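Homoserine dehydrogenase (Staphylococcus aureus M1064, PDB 4PG7) probably catalyses the NAD(P)-dependent interconversion of aspartate semialdehyde and homoserine in the aspartic acid pathway, by hydride transfer. Local coordinates at residues Phe184-Met189 with Ser249-Thr254; Leu262-Lys267 with Pro285-Lys290. All coordinates share one frame; numbering follows the deposited sequence.

Contact 1: Phe184-Met189 with Ser249-Thr254; sequences FILSKM and SGVTLT. With LYS (lysine), chain K.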
ATOM      1  N   PHE A 184      10.810   5.548 -15.100  1.00 23.65           N
ATOM      2  CA  PHE A 184      12.274   5.371 -15.172  1.00 24.80           C
ATOM      3  C   PHE A 184      12.912   6.473 -16.010  1.00 25.24           C
ATOM      4  O   PHE A 184      13.910   7.081 -15.620  1.00 24.22           O
ATOM      5  CB  PHE A 184      12.639   4.001 -15.741  1.00 26.55           C
ATOM      6  CG  PHE A 184      14.132   3.756 -15.812  1.00 27.91           C
ATOM      7  CD1 PHE A 184      14.806   3.151 -14.764  1.00 30.99           C
ATOM      8  CD2 PHE A 184      14.865   4.166 -16.912  1.00 29.75           C
ATOM      9  CE1 PHE A 184      16.207   2.952 -14.814  1.00 31.24           C
ATOM     10  CE2 PHE A 184      16.243   3.977 -16.977  1.00 30.84           C
ATOM     11  CZ  PHE A 184      16.915   3.379 -15.916  1.00 30.67           C
ATOM     12  N   ILE A 185      12.315   6.744 -17.168  1.00 25.94           N
ATOM     13  CA  ILE A 185      12.857   7.748 -18.073  1.00 24.74           C
ATOM     14  C   ILE A 185      12.841   9.120 -17.429  1.00 25.07           C
ATOM     15  O   ILE A 185      13.840   9.863 -17.490  1.00 24.01           O
ATOM     16  CB  ILE A 185      12.077   7.734 -19.409  1.00 25.47           C
ATOM     17  CG1 ILE A 185      12.428   6.465 -20.179  1.00 26.97           C
ATOM     18  CG2 ILE A 185      12.395   8.963 -20.247  1.00 24.70           C
ATOM     19  CD1 ILE A 185      11.479   6.106 -21.303  1.00 27.71           C
ATOM     20  N   LEU A 186      11.706   9.485 -16.810  1.00 24.66           N
ATOM     21  CA  LEU A 186      11.626  10.797 -16.150  1.00 23.93           C
ATOM     22  C   LEU A 186      12.637  10.934 -14.992  1.00 24.44           C
ATOM     23  O   LEU A 186      13.217  11.997 -14.798  1.00 24.29           O
ATOM     24  CB  LEU A 186      10.208  11.096 -15.692  1.00 23.68           C
ATOM     25  CG  LEU A 186       9.177  11.326 -16.805  1.00 23.97           C
ATOM     26  CD1 LEU A 186       7.788  11.471 -16.220  1.00 25.13           C
ATOM     27  CD2 LEU A 186       9.524  12.542 -17.616  1.00 24.29           C
ATOM     28  N   SER A 187      12.828   9.864 -14.228  1.00 24.63           N
ATOM     29  CA  SER A 187      13.828   9.850 -13.153  1.00 24.96           C
ATOM     30  C   SER A 187      15.240  10.052 -13.699  1.00 26.44           C
ATOM     31  O   SER A 187      16.024  10.800 -13.146  1.00 25.12           O
ATOM     32  CB  SER A 187      13.759   8.541 -12.362  1.00 24.57           C
ATOM     33  OG  SER A 187      12.530   8.459 -11.657  1.00 25.49           O
ATOM     34  N   LYS A 188      15.543   9.378 -14.800  1.00 28.46           N
ATOM     35  CA  LYS A 188      16.851   9.509 -15.439  1.00 31.23           C
ATOM     36  C   LYS A 188      17.100  10.939 -15.923  1.00 30.52           C
ATOM     37  O   LYS A 188      18.162  11.506 -15.666  1.00 28.91           O
ATOM     38  CB  LYS A 188      16.930   8.533 -16.604  1.00 34.17           C
ATOM     39  CG  LYS A 188      18.279   8.496 -17.306  1.00 40.69           C
ATOM     40  CD  LYS A 188      19.354   7.802 -16.486  1.00 44.85           C
ATOM     41  CE  LYS A 188      19.139   6.300 -16.395  1.00 45.62           C
ATOM     42  NZ  LYS A 188      20.349   5.636 -15.849  1.00 48.49           N
ATOM     43  N   MET A 189      16.116  11.517 -16.612  1.00 30.22           N
ATOM     44  CA  MET A 189      16.222  12.886 -17.090  1.00 30.67           C
ATOM     45  C   MET A 189      16.492  13.798 -15.925  1.00 31.07           C
ATOM     46  O   MET A 189      17.376  14.661 -15.971  1.00 33.18           O
ATOM     47  CB  MET A 189      14.940  13.325 -17.798  1.00 30.21           C
ATOM     48  CG  MET A 189      14.672  12.636 -19.116  1.00 30.40           C
ATOM     49  SD  MET A 189      13.077  13.066 -19.840  1.00 29.97           S
ATOM     50  CE  MET A 189      13.385  14.777 -20.248  1.00 29.33           C
ATOM     51  N   SER A 249       6.885  11.970 -24.294  1.00 30.08           N
ATOM     52  CA  SER A 249       7.909  12.235 -25.316  1.00 32.21           C
ATOM     53  C   SER A 249       8.157  13.727 -25.547  1.00 31.81           C
ATOM     54  O   SER A 249       9.227  14.120 -26.032  1.00 32.81           O
ATOM     55  CB  SER A 249       7.582  11.523 -26.636  1.00 35.71           C
ATOM     56  OG  SER A 249       6.508  12.151 -27.304  1.00 38.57           O
ATOM     57  N   GLY A 250       7.199  14.556 -25.157  1.00 29.17           N
ATOM     58  CA  GLY A 250       7.350  16.018 -25.228  1.00 29.55           C
ATOM     59  C   GLY A 250       7.883  16.700 -23.964  1.00 28.89           C
ATOM     60  O   GLY A 250       8.111  17.905 -23.959  1.00 26.81           O
ATOM     61  N   VAL A 251       8.115  15.933 -22.884  1.00 29.39           N
ATOM     62  CA  VAL A 251       8.709  16.500 -21.673  1.00 27.29           C
ATOM     63  C   VAL A 251      10.199  16.761 -21.917  1.00 27.73           C
ATOM     64  O   VAL A 251      10.918  15.873 -22.361  1.00 28.65           O
ATOM     65  CB  VAL A 251       8.533  15.550 -20.454  1.00 26.98           C
ATOM     66  CG1 VAL A 251       9.207  16.109 -19.214  1.00 25.72           C
ATOM     67  CG2 VAL A 251       7.056  15.321 -20.173  1.00 27.05           C
ATOM     68  N   THR A 252      10.675  17.959 -21.591  1.00 26.92           N
ATOM     69  CA  THR A 252      12.066  18.302 -21.797  1.00 28.76           C
ATOM     70  C   THR A 252      12.770  18.533 -20.478  1.00 28.85           C
ATOM     71  O   THR A 252      12.133  18.769 -19.449  1.00 28.43           O
ATOM     72  CB  THR A 252      12.236  19.612 -22.613  1.00 30.78           C
ATOM     73  OG1 THR A 252      11.673  20.706 -21.877  1.00 31.18           O
ATOM     74  CG2 THR A 252      11.559  19.513 -24.001  1.00 31.99           C
ATOM     75  N   LEU A 253      14.094  18.547 -20.533  1.00 27.98           N
ATOM     76  CA  LEU A 253      14.902  18.839 -19.378  1.00 30.36           C
ATOM     77  C   LEU A 253      14.606  20.235 -18.842  1.00 29.87           C
ATOM     78  O   LEU A 253      14.602  20.455 -17.626  1.00 30.93           O
ATOM     79  CB  LEU A 253      16.374  18.637 -19.741  1.00 33.19           C
ATOM     80  CG  LEU A 253      17.378  18.661 -18.611  1.00 35.04           C
ATOM     81  CD1 LEU A 253      17.033  17.630 -17.557  1.00 34.87           C
ATOM     82  CD2 LEU A 253      18.780  18.445 -19.196  1.00 37.30           C
ATOM     83  N   THR A 254      14.291  21.167 -19.734  1.00 28.81           N
ATOM     84  CA  THR A 254      13.876  22.482 -19.314  1.00 29.45           C
ATOM     85  C   THR A 254      12.599  22.416 -18.465  1.00 28.17           C
ATOM     86  O   THR A 254      12.494  23.112 -17.458  1.00 30.50           O
ATOM     87  CB  THR A 254      13.695  23.401 -20.530  1.00 30.96           C
ATOM     88  OG1 THR A 254      14.926  23.432 -21.267  1.00 34.35           O
ATOM     89  CG2 THR A 254      13.339  24.786 -20.113  1.00 30.67           C
TER
HETATM   90  N   LYS K 509       9.504  20.510 -26.936  1.00 56.65           N
HETATM   91  CA  LYS K 509       8.069  20.267 -27.305  1.00 59.62           C
HETATM   92  C   LYS K 509       7.292  21.561 -27.528  1.00 60.06           C
HETATM   93  O   LYS K 509       6.062  21.604 -27.337  1.00 53.74           O
HETATM   94  CB  LYS K 509       7.375  19.436 -26.223  1.00 54.84           C
HETATM   95  CG  LYS K 509       6.049  18.845 -26.657  1.00 58.66           C
HETATM   96  CD  LYS K 509       4.930  19.140 -25.672  1.00 55.09           C
HETATM   97  CE  LYS K 509       3.616  18.647 -26.235  1.00 54.44           C
HETATM   98  NZ  LYS K 509       2.457  18.906 -25.340  1.00 55.14           N
HETATM   99  OXT LYS K 509       7.885  22.576 -27.924  1.00 63.48           O
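M189 and L253 bring the two backbones nearest, their CA atoms 6.5 Å apart, where one face of helix 180-192 passes the turn that leads into helix 253-262. The contact is small, with 201 Å² buried, and is made by van der Waals packing. Bent about its CG-SD bond (chi3 68°), M189 lays its methyl against the backbone of the turn, M189 CE standing 3.4 Å from V251 O and 3.8 Å from T252 C. L253 answers from the other segment: its CG lies anti to the backbone N (chi1 -170°), and L253 CD1 comes within 3.4 Å of M189 O. One turn earlier on the helix, L186 CD2 meets V251 CG1 at 3.9 Å, the two side chains crossing at about a right angle. T252 is the N-cap of helix 253-262: its side chain caps a backbone N in the first turn, while T252 N bonds to D255 OD2. The CB of T252 points away from helix 180-192, and its CG2 lies 3.7 Å from the N of the bound lysine. G250 and T252 line the lysine pocket together with R246, D438 and K439. Helix 196-205 covers I185 and M189 through A199, while Y410 of strand 404-411 packs on T252 and T254.

Contact 2: Leu262-Lys267 with Pro285-Lys290; sequences LGYKIK and PTLIDK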
ATOM      1  N   LEU A 262      10.557  25.685  -9.147  1.00 29.70           N
ATOM      2  CA  LEU A 262       9.255  26.016  -8.547  1.00 30.71           C
ATOM      3  C   LEU A 262       8.803  25.110  -7.386  1.00 28.75           C
ATOM      4  O   LEU A 262       7.771  25.383  -6.755  1.00 31.57           O
ATOM      5  CB  LEU A 262       8.183  25.995  -9.627  1.00 31.68           C
ATOM      6  CG  LEU A 262       8.338  27.106 -10.677  1.00 32.88           C
ATOM      7  CD1 LEU A 262       7.585  26.713 -11.927  1.00 34.34           C
ATOM      8  CD2 LEU A 262       7.827  28.419 -10.123  1.00 33.91           C
ATOM      9  N   GLY A 263       9.524  24.025  -7.140  1.00 26.81           N
ATOM     10  CA  GLY A 263       9.216  23.103  -6.045  1.00 26.28           C
ATOM     11  C   GLY A 263       8.509  21.812  -6.432  1.00 24.93           C
ATOM     12  O   GLY A 263       7.871  21.195  -5.586  1.00 24.99           O
ATOM     13  N   TYR A 264       8.616  21.400  -7.697  1.00 24.53           N
ATOM     14  CA  TYR A 264       7.868  20.266  -8.234  1.00 23.78           C
ATOM     15  C   TYR A 264       8.754  19.292  -9.003  1.00 24.33           C
ATOM     16  O   TYR A 264       9.759  19.692  -9.587  1.00 24.99           O
ATOM     17  CB  TYR A 264       6.783  20.738  -9.210  1.00 23.72           C
ATOM     18  CG  TYR A 264       5.767  21.665  -8.602  1.00 24.36           C
ATOM     19  CD1 TYR A 264       4.596  21.160  -8.007  1.00 24.83           C
ATOM     20  CD2 TYR A 264       5.997  23.039  -8.561  1.00 24.32           C
ATOM     21  CE1 TYR A 264       3.674  22.023  -7.415  1.00 25.43           C
ATOM     22  CE2 TYR A 264       5.079  23.916  -7.992  1.00 25.69           C
ATOM     23  CZ  TYR A 264       3.922  23.405  -7.405  1.00 26.14           C
ATOM     24  OH  TYR A 264       3.016  24.272  -6.846  1.00 25.20           O
ATOM     25  N   LYS A 265       8.348  18.022  -9.001  1.00 23.21           N
ATOM     26  CA  LYS A 265       8.860  17.019  -9.907  1.00 24.59           C
ATOM     27  C   LYS A 265       7.851  16.834 -11.029  1.00 24.56           C
ATOM     28  O   LYS A 265       6.696  17.231 -10.896  1.00 26.70           O
ATOM     29  CB  LYS A 265       9.023  15.696  -9.173  1.00 26.91           C
ATOM     30  CG  LYS A 265      10.144  15.731  -8.151  1.00 29.53           C
ATOM     31  CD  LYS A 265      10.509  14.327  -7.758  1.00 33.40           C
ATOM     32  CE  LYS A 265      11.805  14.273  -6.994  1.00 36.08           C
ATOM     33  NZ  LYS A 265      11.850  13.003  -6.227  1.00 33.21           N
ATOM     34  N   ILE A 266       8.262  16.203 -12.112  1.00 22.64           N
ATOM     35  CA  ILE A 266       7.330  15.838 -13.176  1.00 21.89           C
ATOM     36  C   ILE A 266       7.175  14.318 -13.194  1.00 21.61           C
ATOM     37  O   ILE A 266       8.167  13.602 -13.210  1.00 22.52           O
ATOM     38  CB  ILE A 266       7.808  16.384 -14.531  1.00 21.89           C
ATOM     39  CG1 ILE A 266       7.863  17.911 -14.478  1.00 22.97           C
ATOM     40  CG2 ILE A 266       6.857  15.960 -15.653  1.00 23.26           C
ATOM     41  CD1 ILE A 266       8.141  18.603 -15.785  1.00 24.18           C
ATOM     42  N   LYS A 267       5.945  13.835 -13.185  1.00 21.46           N
ATOM     43  CA  LYS A 267       5.642  12.403 -13.279  1.00 22.67           C
ATOM     44  C   LYS A 267       4.576  12.232 -14.335  1.00 22.98           C
ATOM     45  O   LYS A 267       3.785  13.157 -14.583  1.00 23.42           O
ATOM     46  CB  LYS A 267       5.103  11.841 -11.938  1.00 22.22           C
ATOM     47  CG  LYS A 267       5.986  12.127 -10.719  1.00 22.84           C
ATOM     48  CD  LYS A 267       7.228  11.261 -10.708  1.00 23.03           C
ATOM     49  CE  LYS A 267       8.068  11.539  -9.479  1.00 25.55           C
ATOM     50  NZ  LYS A 267       9.259  10.662  -9.453  1.00 27.40           N
ATOM     51  N   PRO A 285       1.675  14.055 -18.329  1.00 24.12           N
ATOM     52  CA  PRO A 285       2.736  14.683 -17.536  1.00 23.61           C
ATOM     53  C   PRO A 285       2.165  15.736 -16.598  1.00 24.08           C
ATOM     54  O   PRO A 285       1.349  16.559 -17.013  1.00 25.65           O
ATOM     55  CB  PRO A 285       3.638  15.326 -18.596  1.00 24.26           C
ATOM     56  CG  PRO A 285       3.355  14.588 -19.848  1.00 24.18           C
ATOM     57  CD  PRO A 285       1.922  14.167 -19.778  1.00 23.92           C
ATOM     58  N   THR A 286       2.550  15.646 -15.334  1.00 24.07           N
ATOM     59  CA  THR A 286       1.933  16.363 -14.235  1.00 23.52           C
ATOM     60  C   THR A 286       3.021  16.819 -13.280  1.00 22.75           C
ATOM     61  O   THR A 286       3.926  16.047 -12.951  1.00 23.28           O
ATOM     62  CB  THR A 286       0.954  15.420 -13.506  1.00 24.04           C
ATOM     63  OG1 THR A 286      -0.046  14.987 -14.426  1.00 24.83           O
ATOM     64  CG2 THR A 286       0.298  16.071 -12.340  1.00 24.04           C
ATOM     65  N   LEU A 287       2.982  18.075 -12.851  1.00 21.88           N
ATOM     66  CA  LEU A 287       3.911  18.537 -11.834  1.00 22.53           C
ATOM     67  C   LEU A 287       3.342  18.096 -10.501  1.00 24.69           C
ATOM     68  O   LEU A 287       2.133  18.242 -10.254  1.00 25.33           O
ATOM     69  CB  LEU A 287       4.096  20.034 -11.843  1.00 23.37           C
ATOM     70  CG  LEU A 287       5.146  20.617 -12.784  1.00 24.48           C
ATOM     71  CD1 LEU A 287       4.749  20.367 -14.231  1.00 24.38           C
ATOM     72  CD2 LEU A 287       5.304  22.090 -12.494  1.00 26.12           C
ATOM     73  N   ILE A 288       4.204  17.532  -9.665  1.00 25.27           N
ATOM     74  CA  ILE A 288       3.836  17.034  -8.359  1.00 25.83           C
ATOM     75  C   ILE A 288       4.712  17.732  -7.344  1.00 24.42           C
ATOM     76  O   ILE A 288       5.946  17.712  -7.448  1.00 23.71           O
ATOM     77  CB  ILE A 288       4.126  15.511  -8.208  1.00 29.51           C
ATOM     78  CG1 ILE A 288       3.368  14.702  -9.248  1.00 32.18           C
ATOM     79  CG2 ILE A 288       3.731  15.026  -6.803  1.00 31.10           C
ATOM     80  CD1 ILE A 288       1.860  14.729  -9.040  1.00 35.17           C
ATOM     81  N   ASP A 289       4.083  18.317  -6.347  1.00 24.28           N
ATOM     82  CA  ASP A 289       4.799  18.973  -5.273  1.00 26.35           C
ATOM     83  C   ASP A 289       5.798  18.002  -4.674  1.00 26.32           C
ATOM     84  O   ASP A 289       5.445  16.865  -4.368  1.00 23.65           O
ATOM     85  CB  ASP A 289       3.830  19.473  -4.208  1.00 28.39           C
ATOM     86  CG  ASP A 289       4.529  20.285  -3.119  1.00 30.60           C
ATOM     87  OD1 ASP A 289       4.379  21.500  -3.091  1.00 34.95           O
ATOM     88  OD2 ASP A 289       5.243  19.723  -2.304  1.00 32.20           O
ATOM     89  N   LYS A 290       7.025  18.474  -4.479  1.00 26.77           N
ATOM     90  CA  LYS A 290       8.109  17.633  -3.964  1.00 28.17           C
ATOM     91  C   LYS A 290       7.841  16.994  -2.620  1.00 27.99           C
ATOM     92  O   LYS A 290       8.455  16.000  -2.295  1.00 28.19           O
ATOM     93  CB  LYS A 290       9.401  18.435  -3.837  1.00 29.15           C
ATOM     94  CG  LYS A 290      10.109  18.693  -5.143  1.00 31.05           C
ATOM     95  CD  LYS A 290      11.316  19.590  -4.859  1.00 35.32           C
ATOM     96  CE  LYS A 290      12.107  19.899  -6.117  1.00 36.86           C
ATOM     97  NZ  LYS A 290      13.120  20.961  -5.842  1.00 39.40           N
TER
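Y264 and L287 both carry CG anti to the carbonyl carbon (chi1 -60° and -86°), which brings L287 CD2 to 3.9 Å from Y264 CG, the two side chains crossing at about a right angle. The L287 methyl approaches the ring obliquely, while the backbone carbon of I288 lies at the ring edge. The other branch, L287 CD1, runs beside I266 and touches I266 CG1 at 4.0 Å, both side chains pointing the same way. On the face of K265, K267, T286 and I288, chi1 of K267 (-53°) sets K267 CG across I288 CG1 at 4.0 Å, and the bend at chi2 then leads the chain end away. Between these two faces the backbones form an antiparallel ladder: K265 and I288 are a hydrogen-bonded pair (I288 N to K265 O, 2.8 Å), as are K267 and T286 (K267 N to T286 O, 3.0 Å, in the carbonyl plane). A further bond, K290 N to G263 O at 3.1 Å, extends the ladder to the Schellman turn that ends helix 253-262. G263 has positive phi there, and K290 runs extended over it, with K290 CG 3.4 Å from G263 O. The lysine ends bond elsewhere: K265 and K267 both reach E298, K267 also bonds to V297 O, and K290 pairs with D260. This is the open end of the beta hairpin 264-275/278-289. Helix 253-262 covers I266 and L287 through A259, and strand 436-444 pairs with the outer edge of 285-289 through P442 and E444.

Overall arrangement
From the N terminus, the chain passes through helix 180-192, then an excursion of 59 residues, a little over half of it helical, before contact 1 closes that loop at the turn 249-254. Helix 253-262 follows directly and delivers the chain into strand 264-275, where contact 2 opens; the hairpin returns through 278-289 and closes it after 17 residues. The two loops are therefore in series, neither enclosing the other. Their centres lie 12 Å apart and they touch: L186 CD1 packs on K267 CA at 3.8 Å, and V251 CG2 on P285 CB at 3.8 Å. Together they join helix 180-192, the lysine-binding turn and the mixed sheet; strand 436-444, parallel to 278-289 and antiparallel to 375-382, links it to the C-terminal domain.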